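Local coordinates for protein DNA polymerase III subunit delta (Bacillus subtilis, PDB 3ZH9) that probably serves as the wrench of the bacterial clamp loader, opening the dimeric beta sliding clamp so that it can be loaded onto primed DNA, at residues S100-E103 with S104-S108; F3-W6 with K7-K11; L282-H285 with P286-K290. All coordinates share one frame; numbering follows the deposited sequence.

Interaction 1: residues S100-E103 with S104-S108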
loop_
_atom_site.group_PDB
_atom_site.type_symbol
_atom_site.label_atom_id
_atom_site.label_comp_id
_atom_site.label_asym_id
_atom_site.label_seq_id
_atom_site.Cartn_x
_atom_site.Cartn_y
_atom_site.Cartn_z
ATOM N N SER A 100 28.891 -8.675 -8.285
ATOM C CA SER A 100 29.621 -8.467 -9.542
ATOM C C SER A 100 29.076 -9.303 -10.710
ATOM O O SER A 100 29.068 -8.858 -11.856
ATOM C CB SER A 100 31.120 -8.731 -9.350
ATOM O OG SER A 100 31.366 -10.087 -9.009
ATOM N N ALA A 101 28.626 -10.515 -10.412
ATOM C CA ALA A 101 28.051 -11.382 -11.429
ATOM C C ALA A 101 26.721 -10.805 -11.917
ATOM O O ALA A 101 26.393 -10.875 -13.101
ATOM C CB ALA A 101 27.868 -12.792 -10.880
ATOM N N LEU A 102 25.964 -10.226 -10.991
ATOM C CA LEU A 102 24.725 -9.543 -11.328
ATOM C C LEU A 102 24.967 -8.301 -12.199
ATOM O O LEU A 102 24.265 -8.090 -13.189
ATOM C CB LEU A 102 23.955 -9.165 -10.057
ATOM C CG LEU A 102 22.720 -8.286 -10.284
ATOM C CD1 LEU A 102 21.739 -8.971 -11.226
ATOM C CD2 LEU A 102 22.053 -7.952 -8.958
ATOM N N GLU A 103 25.953 -7.481 -11.831
ATOM C CA GLU A 103 26.338 -6.351 -12.669
ATOM C C GLU A 103 26.641 -6.844 -14.067
ATOM O O GLU A 103 26.184 -6.262 -15.045
ATOM C CB GLU A 103 27.583 -5.650 -12.138
ATOM C CG GLU A 103 27.531 -5.252 -10.688
ATOM C CD GLU A 103 28.756 -4.460 -10.278
ATOM O OE1 GLU A 103 29.442 -3.935 -11.181
ATOM O OE2 GLU A 103 29.035 -4.364 -9.060
ATOM N N SER A 104 27.434 -7.913 -14.156
ATOM C CA SER A 104 27.777 -8.503 -15.444
ATOM C C SER A 104 26.542 -8.931 -16.214
ATOM O O SER A 104 26.447 -8.684 -17.408
ATOM C CB SER A 104 28.698 -9.715 -15.267
ATOM O OG SER A 104 30.033 -9.309 -15.025
ATOM N N TYR A 105 25.610 -9.595 -15.531
ATOM C CA TYR A 105 24.378 -10.048 -16.176
ATOM C C TYR A 105 23.531 -8.901 -16.739
ATOM O O TYR A 105 23.104 -8.967 -17.886
ATOM C CB TYR A 105 23.499 -10.913 -15.251
ATOM C CG TYR A 105 22.251 -11.363 -15.979
ATOM C CD1 TYR A 105 22.266 -12.498 -16.786
ATOM C CD2 TYR A 105 21.083 -10.616 -15.925
ATOM C CE1 TYR A 105 21.139 -12.895 -17.491
ATOM C CE2 TYR A 105 19.958 -10.996 -16.632
ATOM C CZ TYR A 105 19.984 -12.137 -17.407
ATOM O OH TYR A 105 18.869 -12.525 -18.113
ATOM N N ILE A 106 23.257 -7.872 -15.942
ATOM C CA ILE A 106 22.364 -6.811 -16.427
ATOM C C ILE A 106 23.026 -6.014 -17.549
ATOM O O ILE A 106 22.355 -5.413 -18.375
ATOM C CB ILE A 106 21.858 -5.850 -15.321
ATOM C CG1 ILE A 106 22.902 -4.793 -14.989
ATOM C CG2 ILE A 106 21.340 -6.612 -14.053
ATOM C CD1 ILE A 106 22.332 -3.717 -14.089
ATOM N N GLN A 107 24.350 -6.040 -17.581
ATOM C CA GLN A 107 25.093 -5.362 -18.637
ATOM C C GLN A 107 25.045 -6.145 -19.944
ATOM O O GLN A 107 25.178 -5.578 -21.023
ATOM C CB GLN A 107 26.533 -5.125 -18.184
ATOM C CG GLN A 107 26.603 -4.272 -16.924
ATOM C CD GLN A 107 27.990 -4.217 -16.314
ATOM O OE1 GLN A 107 28.867 -5.025 -16.641
ATOM N NE2 GLN A 107 28.198 -3.256 -15.415
ATOM N N SER A 108 24.837 -7.452 -19.840
ATOM C CA SER A 108 24.729 -8.311 -21.016
ATOM C C SER A 108 23.743 -9.446 -20.733
ATOM O O SER A 108 24.151 -10.591 -20.515
ATOM C CB SER A 108 26.106 -8.880 -21.370
ATOM O OG SER A 108 26.012 -9.725 -22.499
#
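Helix 99-107 is the crossover of a beta-alpha-beta unit in the P-loop-type domain, linking strand 76-81 to strand 113-119, and its buried side turns on Leu102 and Ile106, one turn apart. Their side chains cross obliquely, with Leu102 CD1 lying 3.7 Å from Ile106 CG2. In Leu102 CG is trans to the backbone N (chi1 173°), which carries the branch forward toward the next turn. Leu130 of helix 129-137 and Leu59 of helix 59-66 cover Leu102, while Ile106 packs on Ala133 and Leu134. Tyr105 leads its ring away from the preceding turn to Phe115, and its hydroxyl hydrogen-bonds to Ala110 N.

The backbone carries three well-formed i to i+4 bonds. Ile106 N reaches Leu102 O at 2.9 Å, and Ser104 N and Tyr105 N bond in the same way to Ser100 O and Ala101 O. Ser104 OG also lies 3.3 Å from Ser100 O, at best a weak bond. These three bonds join the two turns, while the side chains make the helix amphipathic: Leu102, Tyr105 and Ile106 are buried in the domain, and Ser100, Ser104 and Gln107 remain on the solvent side.

Interaction 2: residues F3-W6 with K7-K11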
loop_
_atom_site.group_PDB
_atom_site.type_symbol
_atom_site.label_atom_id
_atom_site.label_comp_id
_atom_site.label_asym_id
_atom_site.label_seq_id
_atom_site.Cartn_x
_atom_site.Cartn_y
_atom_site.Cartn_z
ATOM N N PHE A 3 2.432 3.608 -14.678
ATOM C CA PHE A 3 1.629 3.631 -15.899
ATOM C C PHE A 3 2.456 3.455 -17.186
ATOM O O PHE A 3 2.007 2.844 -18.152
ATOM C CB PHE A 3 0.783 4.901 -15.932
ATOM C CG PHE A 3 -0.170 4.995 -14.779
ATOM C CD1 PHE A 3 -1.169 4.065 -14.631
ATOM C CD2 PHE A 3 -0.051 5.994 -13.831
ATOM C CE1 PHE A 3 -2.054 4.119 -13.557
ATOM C CE2 PHE A 3 -0.946 6.063 -12.759
ATOM C CZ PHE A 3 -1.938 5.123 -12.629
ATOM N N ASP A 4 3.678 3.957 -17.173
ATOM C CA ASP A 4 4.580 3.822 -18.318
ATOM C C ASP A 4 4.838 2.330 -18.554
ATOM O O ASP A 4 4.647 1.813 -19.653
ATOM C CB ASP A 4 5.864 4.596 -18.026
ATOM C CG ASP A 4 6.962 4.391 -19.081
ATOM O OD1 ASP A 4 6.707 4.484 -20.307
ATOM O OD2 ASP A 4 8.116 4.162 -18.658
ATOM N N VAL A 5 5.247 1.636 -17.500
ATOM C CA VAL A 5 5.429 0.202 -17.581
ATOM C C VAL A 5 4.150 -0.517 -18.031
ATOM O O VAL A 5 4.194 -1.320 -18.959
ATOM C CB VAL A 5 5.969 -0.385 -16.264
ATOM C CG1 VAL A 5 6.089 -1.932 -16.349
ATOM C CG2 VAL A 5 7.315 0.218 -15.962
ATOM N N TRP A 6 3.011 -0.222 -17.407
ATOM C CA TRP A 6 1.786 -0.960 -17.734
ATOM C C TRP A 6 1.404 -0.800 -19.194
ATOM O O TRP A 6 1.068 -1.770 -19.865
ATOM C CB TRP A 6 0.614 -0.565 -16.826
ATOM C CG TRP A 6 0.820 -0.932 -15.372
ATOM C CD1 TRP A 6 1.923 -1.532 -14.819
ATOM C CD2 TRP A 6 -0.099 -0.712 -14.292
ATOM N NE1 TRP A 6 1.747 -1.695 -13.465
ATOM C CE2 TRP A 6 0.514 -1.197 -13.117
ATOM C CE3 TRP A 6 -1.378 -0.153 -14.207
ATOM C CZ2 TRP A 6 -0.118 -1.147 -11.874
ATOM C CZ3 TRP A 6 -2.003 -0.104 -12.965
ATOM C CH2 TRP A 6 -1.373 -0.595 -11.820
ATOM N N LYS A 7 1.473 0.431 -19.685
ATOM C CA LYS A 7 1.184 0.721 -21.083
ATOM C C LYS A 7 2.182 0.040 -22.030
ATOM O O LYS A 7 1.792 -0.492 -23.067
ATOM C CB LYS A 7 1.194 2.233 -21.297
ATOM C CG LYS A 7 0.685 2.710 -22.639
ATOM C CD LYS A 7 0.731 4.234 -22.684
ATOM C CE LYS A 7 0.131 4.792 -23.966
ATOM N NZ LYS A 7 -1.339 4.559 -24.048
ATOM N N SER A 8 3.461 0.058 -21.667
ATOM C CA SER A 8 4.502 -0.619 -22.457
ATOM C C SER A 8 4.213 -2.115 -22.619
ATOM O O SER A 8 4.280 -2.656 -23.722
ATOM C CB SER A 8 5.877 -0.466 -21.797
ATOM O OG SER A 8 6.361 0.836 -21.976
ATOM N N LEU A 9 3.895 -2.774 -21.509
ATOM C CA LEU A 9 3.635 -4.205 -21.523
ATOM C C LEU A 9 2.499 -4.523 -22.482
ATOM O O LEU A 9 2.555 -5.517 -23.205
ATOM C CB LEU A 9 3.296 -4.713 -20.122
ATOM C CG LEU A 9 4.447 -4.679 -19.120
ATOM C CD1 LEU A 9 3.979 -5.159 -17.761
ATOM C CD2 LEU A 9 5.596 -5.555 -19.640
ATOM N N LYS A 10 1.480 -3.664 -22.486
ATOM C CA LYS A 10 0.333 -3.844 -23.358
ATOM C C LYS A 10 0.659 -3.611 -24.830
ATOM O O LYS A 10 -0.055 -4.096 -25.699
ATOM C CB LYS A 10 -0.826 -2.939 -22.921
ATOM C CG LYS A 10 -1.579 -3.431 -21.683
ATOM C CD LYS A 10 -2.754 -2.511 -21.330
ATOM C CE LYS A 10 -3.708 -3.181 -20.341
ATOM N NZ LYS A 10 -4.850 -2.303 -19.938
ATOM N N LYS A 11 1.722 -2.867 -25.119
ATOM C CA LYS A 11 2.133 -2.655 -26.511
ATOM C C LYS A 11 3.063 -3.761 -26.996
ATOM O O LYS A 11 3.514 -3.760 -28.141
ATOM C CB LYS A 11 2.797 -1.286 -26.701
ATOM C CG LYS A 11 1.810 -0.123 -26.605
ATOM C CD LYS A 11 2.465 1.221 -26.846
ATOM C CE LYS A 11 2.969 1.365 -28.278
ATOM N NZ LYS A 11 1.864 1.403 -29.279
#
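Lys7 meets Phe3 one turn back in helix 2-10: its backbone N donates to Phe3 O over 2.9 Å, a nearly straight bond with an N-H...O angle of 168°. The methylene CB of Lys7 rests 3.3 Å from the same oxygen, after which the long chain leads away from the preceding turn. The ring of Phe3 also turns aside, to meet Phe154 of helix 148-160.

Ser8 follows, and here Asp4 O receives the backbone N at 2.9 Å. Ser8 OG lies 3.0 Å from that same carbonyl oxygen, although its proton has another acceptor within reach. The hydroxyl is brought back over the previous turn because OG is trans to its own carbonyl carbon (chi1 -74°).

At Leu9 the walk reaches the buried side of the helix. Its N bonds to Val5 O at 3.0 Å, and the two side chains run side by side in the same direction, with Val5 CG1 4.1 Å from Leu9 CD1. Together they face Thr31 and Ile35 of helix 25-39, and Val5 also touches Phe139 and Met141 of the edge strand 139-142.

Lys10 closes the series with a longer bond, its N standing 3.3 Å from Trp6 O. The aliphatic start of its chain passes that carbonyl, CG lying 3.6 Å from Trp6 O. The Trp6 indole itself points elsewhere, giving its NE1 hydrogen to Thr31 OG1 and making a cation-pi contact with Arg34. The four backbone bonds tie each of these turns to the one before, while Val5, Leu9 and the indole pack this N-terminal helix against helix 25-39, with Val5 also on strand 139-142 and Trp6 on Leu158, and the lysines stay at the surface.

Interaction 3: residues L282-H285 with P286-K290. With SO4 (sulfate ion), chain E.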
loop_
_atom_site.group_PDB
_atom_site.type_symbol
_atom_site.label_atom_id
_atom_site.label_comp_id
_atom_site.label_asym_id
_atom_site.label_seq_id
_atom_site.Cartn_x
_atom_site.Cartn_y
_atom_site.Cartn_z
ATOM N N LEU A 282 7.037 3.982 11.653
ATOM C CA LEU A 282 5.867 3.204 12.061
ATOM C C LEU A 282 5.486 2.095 11.091
ATOM O O LEU A 282 4.677 1.217 11.416
ATOM C CB LEU A 282 4.668 4.129 12.274
ATOM C CG LEU A 282 4.898 5.105 13.428
ATOM C CD1 LEU A 282 3.623 5.843 13.778
ATOM C CD2 LEU A 282 5.455 4.361 14.641
ATOM N N LYS A 283 6.071 2.139 9.898
ATOM C CA LYS A 283 5.661 1.265 8.806
ATOM C C LYS A 283 4.165 1.433 8.582
ATOM O O LYS A 283 3.420 0.458 8.507
ATOM C CB LYS A 283 6.015 -0.202 9.092
ATOM C CG LYS A 283 7.445 -0.432 9.576
ATOM C CD LYS A 283 8.472 0.050 8.560
ATOM N N VAL A 284 3.730 2.689 8.503
ATOM C CA VAL A 284 2.351 3.028 8.148
ATOM C C VAL A 284 2.391 3.955 6.934
ATOM O O VAL A 284 3.307 4.773 6.808
ATOM C CB VAL A 284 1.600 3.739 9.316
ATOM C CG1 VAL A 284 0.233 4.246 8.855
ATOM C CG2 VAL A 284 1.437 2.807 10.490
ATOM N N HIS A 285 1.433 3.806 6.027
ATOM C CA HIS A 285 1.381 4.677 4.853
ATOM C C HIS A 285 1.257 6.137 5.275
ATOM O O HIS A 285 0.451 6.472 6.145
ATOM C CB HIS A 285 0.231 4.292 3.916
ATOM C CG HIS A 285 0.580 3.203 2.950
ATOM N ND1 HIS A 285 1.304 3.433 1.797
ATOM C CD2 HIS A 285 0.310 1.876 2.965
ATOM C CE1 HIS A 285 1.467 2.295 1.146
ATOM N NE2 HIS A 285 0.871 1.335 1.832
ATOM N N PRO A 286 2.067 7.005 4.658
ATOM C CA PRO A 286 2.112 8.448 4.934
ATOM C C PRO A 286 0.732 9.114 4.849
ATOM O O PRO A 286 0.471 10.072 5.572
ATOM C CB PRO A 286 3.021 8.987 3.821
ATOM C CG PRO A 286 3.857 7.824 3.412
ATOM C CD PRO A 286 2.970 6.624 3.560
ATOM N N PHE A 287 -0.132 8.614 3.967
ATOM C CA PHE A 287 -1.485 9.150 3.834
ATOM C C PHE A 287 -2.225 9.054 5.164
ATOM O O PHE A 287 -2.891 10.008 5.605
ATOM C CB PHE A 287 -2.259 8.386 2.753
ATOM C CG PHE A 287 -3.637 8.927 2.501
ATOM C CD1 PHE A 287 -4.669 8.672 3.382
ATOM C CD2 PHE A 287 -3.900 9.688 1.366
ATOM C CE1 PHE A 287 -5.941 9.173 3.152
ATOM C CE2 PHE A 287 -5.161 10.186 1.129
ATOM C CZ PHE A 287 -6.185 9.930 2.022
ATOM N N ARG A 288 -2.111 7.888 5.796
ATOM C CA ARG A 288 -2.776 7.631 7.070
ATOM C C ARG A 288 -2.029 8.311 8.248
ATOM O O ARG A 288 -2.641 8.743 9.240
ATOM C CB ARG A 288 -2.940 6.114 7.274
ATOM C CG ARG A 288 -3.620 5.731 8.576
ATOM C CD ARG A 288 -4.446 4.442 8.481
ATOM N NE ARG A 288 -5.061 4.144 9.774
ATOM C CZ ARG A 288 -4.634 3.198 10.606
ATOM N NH1 ARG A 288 -3.600 2.433 10.261
ATOM N NH2 ARG A 288 -5.248 3.012 11.780
ATOM N N VAL A 289 -0.711 8.435 8.123
ATOM C CA VAL A 289 0.056 9.151 9.141
ATOM C C VAL A 289 -0.340 10.640 9.165
ATOM O O VAL A 289 -0.494 11.235 10.233
ATOM C CB VAL A 289 1.569 9.006 8.933
ATOM C CG1 VAL A 289 2.329 10.012 9.787
ATOM C CG2 VAL A 289 2.019 7.559 9.221
ATOM N N LYS A 290 -0.525 11.230 7.988
ATOM C CA LYS A 290 -0.949 12.630 7.903
ATOM C C LYS A 290 -2.253 12.876 8.661
ATOM O O LYS A 290 -2.374 13.854 9.409
ATOM C CB LYS A 290 -1.084 13.083 6.446
ATOM C CG LYS A 290 -1.415 14.554 6.301
ATOM C CD LYS A 290 -0.474 15.396 7.156
ATOM C CE LYS A 290 -1.008 16.809 7.348
HETATM S S SO4 E . -1.506 1.590 6.546
HETATM O O1 SO4 E . -0.139 1.294 6.962
HETATM O O2 SO4 E . -2.441 1.092 7.554
HETATM O O3 SO4 E . -1.773 0.943 5.266
HETATM O O4 SO4 E . -1.667 3.034 6.398
HETATM O O HOH W 1 0.456 6.802 1.478
#
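Val284 and Val289 form the close apolar part of this contact, with Val284 CG1 3.8 Å from Val289 CG2 beneath the start of helix 286-296. Val289 is buried, backed by Ile278 and Ala279 of the preceding helix 275-282. Beside this pair the His285 carbonyl turns into the first helical turn: Val289 N donates to His285 O at 3.0 Å, and Arg288 N makes a weak, bent bond to the same oxygen.

His285 occupies the N-cap position and Pro286 opens the helix, the chain having left helix 275-282 at Lys283 with positive phi. The segment is thus a short loop joining helix 275-282 to helix 286-296 within the C-terminal domain of the delta subunit.

The outer side is looser and rests on polar contacts, several of them weak. A sulfate ion, probably from the crystallisation liquor, sits ahead of the helix start, where the backbone N of His285 shares its hydrogen between O1 at 3.1 Å and O4 at 3.2 Å. Arg288 CB lies 3.4 Å from sulfate O4. With CG trans to the backbone N (chi1 180°), the chain runs on past the anion, and NH1 adds a weak bond to O2, which approaches the guanidinium at its edge. The His285 ring turns its edge to the anion, CD2 lying 3.2 Å from O3 in the ring plane. The arginine and the helix N-terminus would both be expected to stabilise this negative charge, although the guanidinium is shared with Glu216, in a long and weak ion pair, and with Gln258, in a weak hydrogen bond. Farther round, a water accepts from Phe287 N at 3.1 Å and gives only a weak bond to His285 ND1.

All three contacts are local, but their surroundings set their chemistry. Interactions 1 and 2 are both successive turns of amphipathic helices, partly buried against the domain built on the five-stranded parallel sheet; their centres are 25 Å apart, one helix packing by the edge strand 139-142 and the other serving as a crossover from strand 76-81 to the central strand 113-119. Interaction 3 lies at the surface of the C-terminal domain, with its centre 36 Å from that of interaction 1. There the chain enters a helix instead of continuing one, and an anion meets the backbone N-H ahead of that helix, whereas within 100-108 and 3-11 the turns mainly bond to one another.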